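Local coordinates for protein citrate synthase (Pyrobaculum aerophilum, PDB 2IBP) that probably catalyses the condensation of oxaloacetate with acetyl-CoA and water to give citrate and CoA, a step of the tricarboxylic acid cycle, at residues 34-39 and 211-216. Sequence-based numbering, arbitrary orientation.
Sequences TSISDI and HADHEV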
# COMPACT_ATOMS: atom_id res chain seq x y z
N THR A 34 -18.86 8.85 3.40
CA THR A 34 -18.46 9.19 2.06
C THR A 34 -19.64 9.65 1.24
O THR A 34 -20.79 9.32 1.54
CB THR A 34 -17.88 7.94 1.34
OG1 THR A 34 -17.31 8.32 0.08
CG2 THR A 34 -18.95 6.87 1.14
N SER A 35 -19.34 10.46 0.24
CA SER A 35 -20.34 10.89 -0.72
C SER A 35 -19.92 10.52 -2.15
O SER A 35 -20.58 10.93 -3.10
CB SER A 35 -20.59 12.39 -0.60
OG SER A 35 -19.44 13.13 -0.94
N ILE A 36 -18.95 9.62 -2.29
CA ILE A 36 -18.40 9.30 -3.61
C ILE A 36 -19.27 8.36 -4.41
O ILE A 36 -19.65 8.68 -5.52
CB ILE A 36 -16.95 8.77 -3.52
CG1 ILE A 36 -16.06 9.86 -2.89
CG2 ILE A 36 -16.42 8.42 -4.91
CD1 ILE A 36 -14.63 9.45 -2.59
N SER A 37 -19.57 7.19 -3.85
CA SER A 37 -20.42 6.23 -4.55
C SER A 37 -21.23 5.43 -3.56
O SER A 37 -20.90 5.35 -2.38
CB SER A 37 -19.59 5.29 -5.43
OG SER A 37 -18.73 4.47 -4.63
N ASP A 38 -22.30 4.83 -4.06
CA ASP A 38 -23.18 4.04 -3.23
C ASP A 38 -23.74 2.93 -4.05
O ASP A 38 -23.97 3.11 -5.24
CB ASP A 38 -24.33 4.88 -2.69
CG ASP A 38 -25.10 4.19 -1.57
OD1 ASP A 38 -24.48 3.40 -0.82
OD2 ASP A 38 -26.31 4.44 -1.42
N ILE A 39 -23.94 1.78 -3.42
CA ILE A 39 -24.54 0.64 -4.08
C ILE A 39 -25.74 0.16 -3.30
O ILE A 39 -25.67 0.04 -2.07
CB ILE A 39 -23.58 -0.55 -4.12
CG1 ILE A 39 -22.32 -0.22 -4.92
CG2 ILE A 39 -24.28 -1.78 -4.72
CD1 ILE A 39 -21.21 -1.21 -4.69
N HIS A 211 -16.24 1.41 -14.12
CA HIS A 211 -15.40 0.90 -13.04
C HIS A 211 -14.73 1.98 -12.23
O HIS A 211 -13.88 1.68 -11.39
CB HIS A 211 -14.37 -0.06 -13.64
CG HIS A 211 -15.00 -1.27 -14.27
ND1 HIS A 211 -15.61 -1.23 -15.51
CD2 HIS A 211 -15.19 -2.53 -13.80
CE1 HIS A 211 -16.16 -2.41 -15.77
NE2 HIS A 211 -15.90 -3.22 -14.75
N ALA A 212 -15.15 3.23 -12.42
CA ALA A 212 -14.51 4.38 -11.79
C ALA A 212 -14.47 4.35 -10.27
O ALA A 212 -13.49 4.82 -9.67
CB ALA A 212 -15.12 5.66 -12.29
N ASP A 213 -15.54 3.87 -9.65
CA ASP A 213 -15.54 3.69 -8.19
C ASP A 213 -16.53 2.62 -7.80
O ASP A 213 -17.51 2.39 -8.52
CB ASP A 213 -15.85 4.97 -7.42
CG ASP A 213 -15.36 4.89 -5.98
OD1 ASP A 213 -14.17 4.57 -5.79
OD2 ASP A 213 -16.17 5.08 -5.04
N HIS A 214 -16.27 1.94 -6.70
CA HIS A 214 -17.19 0.92 -6.26
C HIS A 214 -16.95 0.66 -4.78
O HIS A 214 -16.29 -0.31 -4.42
CB HIS A 214 -17.02 -0.33 -7.12
CG HIS A 214 -18.28 -1.12 -7.32
ND1 HIS A 214 -18.47 -2.38 -6.81
CD2 HIS A 214 -19.46 -0.78 -7.91
CE1 HIS A 214 -19.67 -2.82 -7.13
NE2 HIS A 214 -20.29 -1.87 -7.82
N GLU A 215 -17.39 1.63 -3.98
CA GLU A 215 -17.22 1.60 -2.54
C GLU A 215 -15.76 1.42 -2.11
O GLU A 215 -14.91 2.13 -2.64
CB GLU A 215 -18.23 0.66 -1.88
CG GLU A 215 -19.66 1.20 -2.12
CD GLU A 215 -20.76 0.42 -1.44
OE1 GLU A 215 -20.57 -0.75 -1.05
OE2 GLU A 215 -21.87 0.99 -1.36
N VAL A 216 -15.47 0.56 -1.13
CA VAL A 216 -14.12 0.51 -0.58
C VAL A 216 -13.47 -0.87 -0.54
O VAL A 216 -13.35 -1.50 0.54
CB VAL A 216 -14.06 1.13 0.85
CG1 VAL A 216 -12.60 1.37 1.24
CG2 VAL A 216 -14.82 2.45 0.90
O HOH W 1 -21.09 3.76 0.04
O HOH W 2 -23.82 -0.94 -0.39
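Ser-37 and Asp-213 meet through a short hydrogen bond, 2.7 Å from OG to OD2, on the anti side of the carboxylate and 28° out of its plane. The small serine suits this buried spot because its hydroxyl works both ways: it donates to Asp-213, and its OG accepts a fairly straight hydrogen bond from the backbone N of Glu-215, 3.2 Å away. With OG between backbone N and carbonyl carbon (chi1 64°), it reaches both partners. His-378 NE2 also bonds Asp-213 OD2.

Glu-215, extended beyond CG, is long enough to reach across to the strand, where its OE2 accepts a bent hydrogen bond (136°) from the backbone N of Ile-39, 3.0 Å away and above the carboxylate plane. Two waters also donate to OE2, bridging it to the carbonyl oxygens of Ser-37 and Ile-39. These donors probably ease the proximity of Asp-38 OD1, 3.6 Å from OE2; Asp-38 OD2 bonds His-399 of the second subunit.

Ile-39 lies against CG and CD of Glu-215 and also makes a CH-pi contact: its end methyl, CD1, gives the flat His-214 ring a nonpolar partner over one face, 3.4 Å from the centroid. On this ring NE2 bonds Tyr-292 OH, and the side chain lies about 4 Å from that of His-289, predicted to be catalytic.

Strand 37-40, outermost within this chain in a small antiparallel sheet, next to strand 45-48, is thus joined to the loop linking helices 198-210 and 218-227, with helix 363-382 packing against both segments.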